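Local coordinates for protein amino acid amide racemase (Ochrobactrum anthropi, PDB 6GIO) that belongs to the class-III aminotransferase family of pyridoxal-5'-phosphate enzymes and holds that cofactor in a pocket of its fold, at residues 65-70 and 299-304; 338-343 and 418-423; 372-377 and 428-433. One frame throughout, in Å; residues are numbered along the deposited sequence.

Interaction 1 (65-70 and 299-304); sequences EAVEKS and NPVATA
Ser70 fits against the first turn of helix 300-315, a worked example of how a small polar side chain can line an otherwise apolar helix-helix contact. Ser70 CB lies 3.7 Å from Pro300 O. One bond further out, Ser70 OG is 3.4 Å from Val301 CA, with the CG2 branch of the same valine also in touch. On its other flank Ser70 OG is 3.9 Å from Ala304 CB. The chi1 of 50° places OG between the serine's own backbone N and carbonyl carbon, which turns it back over the preceding helical turn. There Ala66 O stands 2.7 Å from Ser70 OG. A second candidate acceptor, Val67 O, is 3.1 Å from Ser70 OG, and the single hydroxyl proton may go to either. The hydroxyl thus finds its polar partners within its own helix, and no hydrogen bond crosses the contact.

One turn earlier, Ala66 CB meets Ala304 CB at 4.0 Å, and the axes of the nearly antiparallel segments (159°) come to 8.4 Å, consistent with the small residues on both sides. Val67 and Val301 touch more loosely through their CG1 methyls. Asn299 caps the second helix: Ala302 N donates to Asn299 OD1 almost straight (178°), while the bond from Val301 N is weak.

The pair lies at the subunit interface. Val67 packs on Val67 of the second subunit, Glu68 forms a salt bridge with Arg72 of that subunit, Leu273 of a loop touches both Val67 and Val301, and helix 85-97 packs against Thr303 of helix 300-315.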
ATOM      1  N   GLU C  65       9.481  19.637  -7.687  1.00 23.56           N
ATOM      2  CA  GLU C  65      10.942  19.559  -7.572  1.00 24.86           C
ATOM      3  C   GLU C  65      11.432  18.274  -6.884  1.00 23.63           C
ATOM      4  O   GLU C  65      12.340  17.648  -7.389  1.00 25.11           O
ATOM      5  CB  GLU C  65      11.541  20.788  -6.869  1.00 25.12           C
ATOM      6  N   ALA C  66      10.887  17.905  -5.725  1.00 24.09           N
ATOM      7  CA  ALA C  66      11.359  16.705  -5.006  1.00 24.43           C
ATOM      8  C   ALA C  66      11.158  15.440  -5.832  1.00 23.30           C
ATOM      9  O   ALA C  66      12.025  14.588  -5.883  1.00 22.13           O
ATOM     10  CB  ALA C  66      10.660  16.565  -3.647  1.00 23.53           C
ATOM     11  N   VAL C  67      10.006  15.354  -6.497  1.00 22.44           N
ATOM     12  CA  VAL C  67       9.676  14.213  -7.336  1.00 23.00           C
ATOM     13  C   VAL C  67      10.603  14.148  -8.562  1.00 23.26           C
ATOM     14  O   VAL C  67      11.131  13.069  -8.905  1.00 20.27           O
ATOM     15  CB  VAL C  67       8.151  14.219  -7.685  1.00 23.82           C
ATOM     16  CG1 VAL C  67       7.787  13.212  -8.758  1.00 23.10           C
ATOM     17  CG2 VAL C  67       7.344  13.928  -6.427  1.00 23.46           C
ATOM     18  N   GLU C  68      10.849  15.294  -9.201  1.00 25.30           N
ATOM     19  CA  GLU C  68      11.736  15.315 -10.375  1.00 27.71           C
ATOM     20  C   GLU C  68      13.146  14.874 -10.022  1.00 26.64           C
ATOM     21  O   GLU C  68      13.705  14.018 -10.700  1.00 26.80           O
ATOM     22  CB  GLU C  68      11.829  16.694 -10.967  1.00 28.71           C
ATOM     23  CG  GLU C  68      10.626  17.042 -11.797  1.00 30.59           C
ATOM     24  CD  GLU C  68      10.665  18.494 -12.228  1.00 31.48           C
ATOM     25  OE1 GLU C  68      11.299  19.339 -11.512  1.00 30.88           O
ATOM     26  OE2 GLU C  68      10.070  18.757 -13.292  1.00 30.53           O
ATOM     27  N   LYS C  69      13.704  15.437  -8.956  1.00 25.46           N
ATOM     28  CA  LYS C  69      15.073  15.077  -8.565  1.00 27.90           C
ATOM     29  C   LYS C  69      15.196  13.586  -8.244  1.00 25.91           C
ATOM     30  O   LYS C  69      16.124  12.922  -8.726  1.00 25.34           O
ATOM     31  CB  LYS C  69      15.580  15.963  -7.422  1.00 29.03           C
ATOM     32  CG  LYS C  69      15.854  17.408  -7.878  1.00 33.80           C
ATOM     33  CD  LYS C  69      15.992  18.423  -6.741  1.00 35.86           C
ATOM     34  CE  LYS C  69      16.822  17.904  -5.586  1.00 39.22           C
ATOM     35  NZ  LYS C  69      16.990  18.969  -4.551  1.00 44.96           N
ATOM     36  N   SER C  70      14.237  13.041  -7.493  1.00 25.38           N
ATOM     37  CA  SER C  70      14.263  11.610  -7.126  1.00 24.39           C
ATOM     38  C   SER C  70      14.009  10.622  -8.244  1.00 23.36           C
ATOM     39  O   SER C  70      14.674   9.599  -8.315  1.00 23.13           O
ATOM     40  CB  SER C  70      13.316  11.317  -5.922  1.00 27.21           C
ATOM     41  OG  SER C  70      11.999  11.862  -6.149  1.00 29.13           O
ATOM     42  N   ASN C 299      10.399   4.247  -0.487  1.00 19.80           N
ATOM     43  CA  ASN C 299      11.126   4.449  -1.697  1.00 19.85           C
ATOM     44  C   ASN C 299      11.448   5.935  -1.738  1.00 21.06           C
ATOM     45  O   ASN C 299      10.748   6.737  -1.135  1.00 21.84           O
ATOM     46  CB  ASN C 299      10.301   4.036  -2.929  1.00 20.90           C
ATOM     47  CG  ASN C 299       9.069   4.877  -3.098  1.00 20.12           C
ATOM     48  OD1 ASN C 299       9.165   6.023  -3.563  1.00 19.79           O
ATOM     49  ND2 ASN C 299       7.901   4.349  -2.643  1.00 20.49           N
ATOM     50  N   PRO C 300      12.535   6.303  -2.432  1.00 20.97           N
ATOM     51  CA  PRO C 300      13.053   7.656  -2.375  1.00 20.87           C
ATOM     52  C   PRO C 300      12.163   8.727  -3.019  1.00 21.01           C
ATOM     53  O   PRO C 300      12.293   9.918  -2.675  1.00 20.24           O
ATOM     54  CB  PRO C 300      14.372   7.537  -3.102  1.00 22.93           C
ATOM     55  CG  PRO C 300      14.255   6.343  -3.978  1.00 21.93           C
ATOM     56  CD  PRO C 300      13.405   5.400  -3.191  1.00 21.40           C
ATOM     57  N   VAL C 301      11.256   8.319  -3.912  1.00 19.77           N
ATOM     58  CA  VAL C 301      10.368   9.268  -4.589  1.00 19.25           C
ATOM     59  C   VAL C 301       9.243   9.751  -3.670  1.00 21.11           C
ATOM     60  O   VAL C 301       9.057  10.955  -3.486  1.00 25.58           O
ATOM     61  CB  VAL C 301       9.799   8.644  -5.867  1.00 19.50           C
ATOM     62  CG1 VAL C 301       8.851   9.605  -6.554  1.00 20.47           C
ATOM     63  CG2 VAL C 301      10.954   8.270  -6.808  1.00 20.23           C
ATOM     64  N   ALA C 302       8.522   8.809  -3.054  1.00 19.02           N
ATOM     65  CA  ALA C 302       7.425   9.118  -2.183  1.00 17.41           C
ATOM     66  C   ALA C 302       7.959   9.829  -0.972  1.00 18.04           C
ATOM     67  O   ALA C 302       7.341  10.802  -0.555  1.00 17.68           O
ATOM     68  CB  ALA C 302       6.700   7.841  -1.768  1.00 17.53           C
ATOM     69  N   THR C 303       9.104   9.366  -0.421  1.00 18.29           N
ATOM     70  CA  THR C 303       9.648  10.025   0.799  1.00 19.29           C
ATOM     71  C   THR C 303      10.166  11.422   0.514  1.00 19.90           C
ATOM     72  O   THR C 303       9.997  12.309   1.350  1.00 22.96           O
ATOM     73  CB  THR C 303      10.711   9.194   1.554  1.00 19.98           C
ATOM     74  OG1 THR C 303      11.788   8.854   0.696  1.00 21.12           O
ATOM     75  CG2 THR C 303      10.107   7.911   2.062  1.00 20.95           C
ATOM     76  N   ALA C 304      10.758  11.644  -0.666  1.00 20.72           N
ATOM     77  CA  ALA C 304      11.135  12.996  -1.053  1.00 22.00           C
ATOM     78  C   ALA C 304       9.888  13.924  -1.107  1.00 22.94           C
ATOM     79  O   ALA C 304       9.943  15.059  -0.620  1.00 22.31           O
ATOM     80  CB  ALA C 304      11.909  13.022  -2.376  1.00 21.97           C
TER

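Interaction 2 (338-343 and 418-423); sequences DKHSII and QAIGDV
Ile420 lays its CG2 methyl over one face of the His340 imidazole, a CH-pi contact with CG2 3.9 Å from the ring centroid and 24° off the ring normal. His340 opens a type I beta turn that ends at Ile343 and carries the chain from helix 318-339 into strand 343-349, outermost within this chain in its seven-stranded mixed sheet, in the C-terminal part of this class-III aminotransferase fold. The turn is closed by Ile343 N donating to His340 O over 3.2 Å.

Ile420 projects from helix 406-424 with its two branches parted between the partners. The CG2 branch, anti to the backbone N, serves both the imidazole and Ile342, whose own CG2 lies 3.6 Å from Ile420 CG2. The longer branch reaches the start of the strand, where Ile343 CD1 and Ile420 CD1 meet at 3.7 Å, the two side chains crossing at about a right angle. One isoleucine thereby gathers three residues of the turn into a single apolar cluster, which Leu357 and Val355 of strand 352-357 extend on the sheet side.

His340 NE2 is hydrogen-bonded to Asp417, just before 418-423, and the same aspartate forms a salt bridge with Lys339. This carboxylate probably favours a proton on NE2. Lys339 CB lies against the ring face opposite Ile420, so the imidazole is held between two aliphatic groups. Beside it, Gly421 offers only its backbone, and His340 CE1 comes to 3.6 Å from Gly421 CA.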
ATOM      1  N   ASP C 338     -28.773  30.528   8.175  1.00 26.25           N
ATOM      2  CA  ASP C 338     -29.867  31.477   8.211  1.00 27.48           C
ATOM      3  C   ASP C 338     -30.747  31.309   6.956  1.00 26.81           C
ATOM      4  O   ASP C 338     -31.944  31.415   7.039  1.00 26.38           O
ATOM      5  CB  ASP C 338     -29.346  32.911   8.321  1.00 29.55           C
ATOM      6  CG  ASP C 338     -30.466  33.936   8.643  1.00 32.10           C
ATOM      7  OD1 ASP C 338     -31.088  33.891   9.749  1.00 35.25           O
ATOM      8  OD2 ASP C 338     -30.692  34.822   7.798  1.00 31.66           O
ATOM      9  N   LYS C 339     -30.164  31.004   5.812  1.00 26.76           N
ATOM     10  CA  LYS C 339     -30.967  30.847   4.597  1.00 29.41           C
ATOM     11  C   LYS C 339     -31.462  29.437   4.419  1.00 30.05           C
ATOM     12  O   LYS C 339     -32.540  29.214   3.868  1.00 30.68           O
ATOM     13  CB  LYS C 339     -30.130  31.139   3.370  1.00 33.76           C
ATOM     14  CG  LYS C 339     -29.628  32.558   3.216  1.00 37.34           C
ATOM     15  CD  LYS C 339     -29.162  32.787   1.776  1.00 38.50           C
ATOM     16  CE  LYS C 339     -27.680  33.136   1.721  1.00 43.82           C
ATOM     17  NZ  LYS C 339     -27.274  33.691   0.395  1.00 41.82           N
ATOM     18  N   HIS C 340     -30.633  28.474   4.823  1.00 29.25           N
ATOM     19  CA  HIS C 340     -30.923  27.070   4.582  1.00 28.33           C
ATOM     20  C   HIS C 340     -31.036  26.292   5.910  1.00 29.08           C
ATOM     21  O   HIS C 340     -30.026  25.996   6.562  1.00 27.26           O
ATOM     22  CB  HIS C 340     -29.790  26.506   3.746  1.00 28.44           C
ATOM     23  CG  HIS C 340     -29.563  27.228   2.458  1.00 27.42           C
ATOM     24  ND1 HIS C 340     -30.496  27.235   1.437  1.00 28.98           N
ATOM     25  CD2 HIS C 340     -28.500  27.941   2.005  1.00 27.58           C
ATOM     26  CE1 HIS C 340     -30.015  27.908   0.407  1.00 28.04           C
ATOM     27  NE2 HIS C 340     -28.807  28.353   0.725  1.00 26.25           N
ATOM     28  N   SER C 341     -32.245  25.944   6.310  1.00 28.93           N
ATOM     29  CA  SER C 341     -32.422  25.321   7.622  1.00 31.46           C
ATOM     30  C   SER C 341     -31.858  23.871   7.654  1.00 30.18           C
ATOM     31  O   SER C 341     -31.586  23.340   8.737  1.00 28.57           O
ATOM     32  CB  SER C 341     -33.878  25.436   8.086  1.00 32.47           C
ATOM     33  OG  SER C 341     -34.710  24.820   7.142  1.00 40.71           O
ATOM     34  N   ILE C 342     -31.620  23.274   6.475  1.00 26.87           N
ATOM     35  CA  ILE C 342     -30.991  21.941   6.392  1.00 27.39           C
ATOM     36  C   ILE C 342     -29.574  21.901   7.000  1.00 26.92           C
ATOM     37  O   ILE C 342     -29.104  20.851   7.380  1.00 25.92           O
ATOM     38  CB  ILE C 342     -30.947  21.426   4.941  1.00 26.30           C
ATOM     39  CG1 ILE C 342     -30.545  19.945   4.884  1.00 27.02           C
ATOM     40  CG2 ILE C 342     -29.995  22.265   4.094  1.00 28.31           C
ATOM     41  CD1 ILE C 342     -30.665  19.351   3.488  1.00 26.89           C
ATOM     42  N   ILE C 343     -28.902  23.040   7.085  1.00 26.27           N
ATOM     43  CA  ILE C 343     -27.578  23.095   7.680  1.00 26.31           C
ATOM     44  C   ILE C 343     -27.716  23.056   9.210  1.00 25.50           C
ATOM     45  O   ILE C 343     -27.927  24.072   9.860  1.00 24.37           O
ATOM     46  CB  ILE C 343     -26.822  24.353   7.211  1.00 24.84           C
ATOM     47  CG1 ILE C 343     -26.672  24.327   5.691  1.00 23.75           C
ATOM     48  CG2 ILE C 343     -25.448  24.458   7.903  1.00 23.38           C
ATOM     49  CD1 ILE C 343     -26.129  25.619   5.116  1.00 23.83           C
ATOM     50  N   GLN C 418     -25.545  27.955  -3.323  1.00 29.88           N
ATOM     51  CA  GLN C 418     -26.374  27.776  -4.504  1.00 29.13           C
ATOM     52  C   GLN C 418     -26.781  26.327  -4.700  1.00 30.67           C
ATOM     53  O   GLN C 418     -27.909  26.045  -5.141  1.00 30.00           O
ATOM     54  CB  GLN C 418     -25.626  28.289  -5.740  1.00 31.73           C
ATOM     55  CG  GLN C 418     -26.511  28.336  -6.989  1.00 32.63           C
ATOM     56  CD  GLN C 418     -27.593  29.396  -6.887  1.00 34.83           C
ATOM     57  OE1 GLN C 418     -28.761  29.157  -7.182  1.00 39.92           O
ATOM     58  NE2 GLN C 418     -27.208  30.560  -6.439  1.00 35.99           N
ATOM     59  N   ALA C 419     -25.869  25.395  -4.391  1.00 28.38           N
ATOM     60  CA  ALA C 419     -26.174  23.970  -4.572  1.00 29.51           C
ATOM     61  C   ALA C 419     -27.295  23.481  -3.603  1.00 27.67           C
ATOM     62  O   ALA C 419     -28.221  22.785  -4.006  1.00 26.32           O
ATOM     63  CB  ALA C 419     -24.910  23.106  -4.452  1.00 28.69           C
ATOM     64  N   ILE C 420     -27.191  23.862  -2.333  1.00 28.35           N
ATOM     65  CA  ILE C 420     -28.218  23.526  -1.314  1.00 26.99           C
ATOM     66  C   ILE C 420     -29.590  24.102  -1.705  1.00 29.21           C
ATOM     67  O   ILE C 420     -30.605  23.416  -1.624  1.00 30.48           O
ATOM     68  CB  ILE C 420     -27.824  24.066   0.068  1.00 23.99           C
ATOM     69  CG1 ILE C 420     -26.590  23.322   0.578  1.00 26.17           C
ATOM     70  CG2 ILE C 420     -28.954  23.857   1.043  1.00 24.51           C
ATOM     71  CD1 ILE C 420     -25.972  23.854   1.848  1.00 26.90           C
ATOM     72  N   GLY C 421     -29.593  25.366  -2.128  1.00 29.74           N
ATOM     73  CA  GLY C 421     -30.808  26.051  -2.527  1.00 30.88           C
ATOM     74  C   GLY C 421     -31.425  25.384  -3.716  1.00 30.44           C
ATOM     75  O   GLY C 421     -32.624  25.163  -3.740  1.00 36.12           O
ATOM     76  N   ASP C 422     -30.615  25.047  -4.713  1.00 33.10           N
ATOM     77  CA  ASP C 422     -31.151  24.453  -5.955  1.00 34.11           C
ATOM     78  C   ASP C 422     -31.742  23.085  -5.656  1.00 35.18           C
ATOM     79  O   ASP C 422     -32.726  22.690  -6.253  1.00 34.81           O
ATOM     80  CB  ASP C 422     -30.067  24.303  -7.028  1.00 34.67           C
ATOM     81  CG  ASP C 422     -29.592  25.644  -7.594  1.00 33.19           C
ATOM     82  OD1 ASP C 422     -30.231  26.666  -7.352  1.00 36.44           O
ATOM     83  OD2 ASP C 422     -28.575  25.674  -8.302  1.00 35.25           O
ATOM     84  N   VAL C 423     -31.119  22.340  -4.743  1.00 33.24           N
ATOM     85  CA  VAL C 423     -31.634  21.011  -4.421  1.00 33.16           C
ATOM     86  C   VAL C 423     -32.948  21.090  -3.607  1.00 33.35           C
ATOM     87  O   VAL C 423     -33.904  20.338  -3.879  1.00 38.54           O
ATOM     88  CB  VAL C 423     -30.572  20.148  -3.719  1.00 32.19           C
ATOM     89  CG1 VAL C 423     -31.206  18.937  -3.042  1.00 32.20           C
ATOM     90  CG2 VAL C 423     -29.492  19.739  -4.732  1.00 31.31           C
TER

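Interaction 3 (372-377 and 428-433); sequences TAKIIY and VADSDV
Lys374 and Val433 mark the nearest approach of the two backbones, with their CA atoms 6.2 Å apart. The first belongs to a regular stretch of helix 369-382. The other segment begins extended at Val428 and Ala429, then bends into a weakly bonded helical turn around residues 431-433, and meets the helix with side chains from both its extended part and its turn. Val423 of helix 406-424 packs on both Lys374 and Val428, so this contact holds the segment that follows helix 406-424 against helix 369-382.

Lys374 bridges the two halves. Beyond CG its chain is fully extended and slides past Val428 in the opposite direction, with Lys374 CG 3.9 Å from Val428 CG1. Lys374 NZ donates to Val428 O at 3.1 Å. Lys374 NZ also lies 2.9 Å from Asp430 OD1, a salt bridge that meets the carboxylate from above its plane.

Val433 turns its CG1 methyl into the helix, where Val433 CG1 rests 3.5 Å from Ala373 O and close to the alanine's CB. Val433 CG1 also touches Tyr377 CB at 3.9 Å. With its CG anti to the backbone N (chi1 177°), the tyrosine ring reaches out to 428-433 and crosses the Asp432 side chain obliquely, the ring and carboxylate planes 41° apart. Asp432 CB sits over one ring face, 4.0 Å from the Tyr377 centroid and 21° off the normal, while Val428 CG1 lies 4.1 Å from Tyr377 CD2.

Chemically, the contact is an apolar patch beside a salt bridge: aliphatic and aromatic groups supply the surface, and one ammonium is shared by a carbonyl and a carboxylate two residues apart. Those two bonds tie residues 428 and 430 to helix 369-382, although Ala429 O, between them, is buried without a polar partner.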
ATOM      1  N   THR C 372     -28.392  14.694   0.066  1.00 27.50           N
ATOM      2  CA  THR C 372     -26.961  14.950   0.202  1.00 28.53           C
ATOM      3  C   THR C 372     -26.205  14.691  -1.118  1.00 27.17           C
ATOM      4  O   THR C 372     -25.407  15.511  -1.553  1.00 30.79           O
ATOM      5  CB  THR C 372     -26.418  14.088   1.352  1.00 28.58           C
ATOM      6  OG1 THR C 372     -27.224  14.350   2.520  1.00 33.03           O
ATOM      7  CG2 THR C 372     -24.939  14.363   1.640  1.00 26.74           C
ATOM      8  N   ALA C 373     -26.496  13.589  -1.780  1.00 28.36           N
ATOM      9  CA  ALA C 373     -25.889  13.301  -3.103  1.00 30.66           C
ATOM     10  C   ALA C 373     -26.217  14.359  -4.167  1.00 29.90           C
ATOM     11  O   ALA C 373     -25.372  14.691  -4.980  1.00 26.84           O
ATOM     12  CB  ALA C 373     -26.279  11.903  -3.609  1.00 28.96           C
ATOM     13  N   LYS C 374     -27.428  14.904  -4.128  1.00 30.07           N
ATOM     14  CA  LYS C 374     -27.836  15.932  -5.059  1.00 30.48           C
ATOM     15  C   LYS C 374     -27.083  17.202  -4.810  1.00 28.96           C
ATOM     16  O   LYS C 374     -26.758  17.922  -5.750  1.00 28.55           O
ATOM     17  CB  LYS C 374     -29.342  16.220  -4.950  1.00 32.10           C
ATOM     18  CG  LYS C 374     -30.186  15.164  -5.620  1.00 34.38           C
ATOM     19  CD  LYS C 374     -31.650  15.511  -5.528  1.00 36.22           C
ATOM     20  CE  LYS C 374     -32.471  14.391  -6.132  1.00 41.84           C
ATOM     21  NZ  LYS C 374     -33.912  14.758  -6.220  1.00 46.07           N
ATOM     22  N   ILE C 375     -26.825  17.515  -3.544  1.00 25.62           N
ATOM     23  CA  ILE C 375     -26.031  18.704  -3.235  1.00 26.18           C
ATOM     24  C   ILE C 375     -24.595  18.587  -3.814  1.00 27.02           C
ATOM     25  O   ILE C 375     -24.063  19.549  -4.395  1.00 27.56           O
ATOM     26  CB  ILE C 375     -26.010  18.976  -1.718  1.00 26.76           C
ATOM     27  CG1 ILE C 375     -27.427  19.368  -1.254  1.00 27.06           C
ATOM     28  CG2 ILE C 375     -25.007  20.062  -1.382  1.00 26.39           C
ATOM     29  CD1 ILE C 375     -27.616  19.312   0.237  1.00 27.20           C
ATOM     30  N   ILE C 376     -23.966  17.420  -3.672  1.00 27.69           N
ATOM     31  CA  ILE C 376     -22.628  17.186  -4.266  1.00 28.12           C
ATOM     32  C   ILE C 376     -22.664  17.297  -5.805  1.00 27.81           C
ATOM     33  O   ILE C 376     -21.776  17.888  -6.430  1.00 23.05           O
ATOM     34  CB  ILE C 376     -22.091  15.766  -3.955  1.00 27.96           C
ATOM     35  CG1 ILE C 376     -22.077  15.464  -2.457  1.00 33.11           C
ATOM     36  CG2 ILE C 376     -20.701  15.602  -4.511  1.00 28.57           C
ATOM     37  CD1 ILE C 376     -21.215  16.370  -1.636  1.00 37.76           C
ATOM     38  N   TYR C 377     -23.671  16.669  -6.408  1.00 28.68           N
ATOM     39  CA  TYR C 377     -23.808  16.695  -7.866  1.00 30.14           C
ATOM     40  C   TYR C 377     -24.014  18.111  -8.390  1.00 29.69           C
ATOM     41  O   TYR C 377     -23.407  18.541  -9.383  1.00 31.41           O
ATOM     42  CB  TYR C 377     -24.977  15.840  -8.298  1.00 33.94           C
ATOM     43  CG  TYR C 377     -25.191  15.891  -9.770  1.00 37.02           C
ATOM     44  CD1 TYR C 377     -24.492  15.049 -10.607  1.00 39.07           C
ATOM     45  CD2 TYR C 377     -26.105  16.774 -10.328  1.00 40.25           C
ATOM     46  CE1 TYR C 377     -24.685  15.078 -11.972  1.00 41.50           C
ATOM     47  CE2 TYR C 377     -26.307  16.812 -11.695  1.00 44.24           C
ATOM     48  CZ  TYR C 377     -25.586  15.963 -12.507  1.00 43.96           C
ATOM     49  OH  TYR C 377     -25.774  16.008 -13.860  1.00 49.41           O
ATOM     50  N   VAL C 428     -33.057  19.521  -9.029  1.00 46.91           N
ATOM     51  CA  VAL C 428     -32.094  18.475  -9.397  1.00 49.22           C
ATOM     52  C   VAL C 428     -32.773  17.100  -9.516  1.00 48.55           C
ATOM     53  O   VAL C 428     -33.389  16.650  -8.569  1.00 50.51           O
ATOM     54  CB  VAL C 428     -30.972  18.416  -8.319  1.00 48.98           C
ATOM     55  CG1 VAL C 428     -29.861  17.455  -8.725  1.00 48.34           C
ATOM     56  CG2 VAL C 428     -30.426  19.814  -8.043  1.00 46.96           C
ATOM     57  N   ALA C 429     -32.631  16.420 -10.654  1.00 55.84           N
ATOM     58  CA  ALA C 429     -33.290  15.107 -10.886  1.00 59.28           C
ATOM     59  C   ALA C 429     -32.724  13.933 -10.057  1.00 63.28           C
ATOM     60  O   ALA C 429     -31.560  13.960  -9.622  1.00 60.24           O
ATOM     61  CB  ALA C 429     -33.255  14.748 -12.367  1.00 57.51           C
ATOM     62  N   ASP C 430     -33.568  12.906  -9.872  1.00 67.00           N
ATOM     63  CA  ASP C 430     -33.215  11.665  -9.149  1.00 68.78           C
ATOM     64  C   ASP C 430     -32.269  10.761  -9.944  1.00 71.10           C
ATOM     65  O   ASP C 430     -31.410  10.094  -9.348  1.00 74.24           O
ATOM     66  CB  ASP C 430     -34.475  10.841  -8.784  1.00 66.72           C
ATOM     67  CG  ASP C 430     -35.142  11.289  -7.476  1.00 65.87           C
ATOM     68  OD1 ASP C 430     -34.510  11.940  -6.615  1.00 57.61           O
ATOM     69  OD2 ASP C 430     -36.329  10.955  -7.302  1.00 69.57           O
ATOM     70  N   SER C 431     -32.446  10.720 -11.270  1.00 69.17           N
ATOM     71  CA  SER C 431     -31.629   9.857 -12.159  1.00 67.79           C
ATOM     72  C   SER C 431     -30.158  10.290 -12.254  1.00 65.24           C
ATOM     73  O   SER C 431     -29.285   9.469 -12.524  1.00 64.29           O
ATOM     74  CB  SER C 431     -32.207   9.829 -13.576  1.00 60.12           C
ATOM     75  OG  SER C 431     -31.730  10.947 -14.297  1.00 57.41           O
ATOM     76  N   ASP C 432     -29.910  11.582 -12.062  1.00 65.74           N
ATOM     77  CA  ASP C 432     -28.552  12.141 -12.071  1.00 70.29           C
ATOM     78  C   ASP C 432     -27.673  11.692 -10.880  1.00 68.01           C
ATOM     79  O   ASP C 432     -26.441  11.623 -11.009  1.00 66.51           O
ATOM     80  CB  ASP C 432     -28.620  13.677 -12.131  1.00 73.94           C
ATOM     81  CG  ASP C 432     -29.241  14.197 -13.435  1.00 74.86           C
ATOM     82  OD1 ASP C 432     -29.562  13.387 -14.341  1.00 76.70           O
ATOM     83  OD2 ASP C 432     -29.409  15.427 -13.547  1.00 73.46           O
ATOM     84  N   VAL C 433     -28.293  11.386  -9.739  1.00 64.95           N
ATOM     85  CA  VAL C 433     -27.565  10.837  -8.584  1.00 66.94           C
ATOM     86  C   VAL C 433     -27.727   9.314  -8.400  1.00 72.08           C
ATOM     87  O   VAL C 433     -26.998   8.702  -7.603  1.00 72.47           O
ATOM     88  CB  VAL C 433     -27.940  11.552  -7.266  1.00 63.88           C
ATOM     89  CG1 VAL C 433     -27.446  12.987  -7.288  1.00 62.47           C
ATOM     90  CG2 VAL C 433     -29.442  11.506  -7.008  1.00 64.06           C
TER

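Interaction 1 stands apart from the other two, its centre about 44 Å from that of interaction 2 and about 40 Å from that of interaction 3. Along the chain it closes before either opens, although its helix 300-315 is followed directly by helix 318-339, which leads into interaction 2. Interactions 2 and 3 alternate their segments, lie about 14 Å apart between centres, and touch: Val423 CG2 of 418-423 is 3.4 Å from Lys374 O. Helix 406-424 thus packs on both the turn at 338-343 and helix 369-382, with 428-433 following it. Interaction 1 borders the subunit interface; the other two knit together the C-terminal part of the chain.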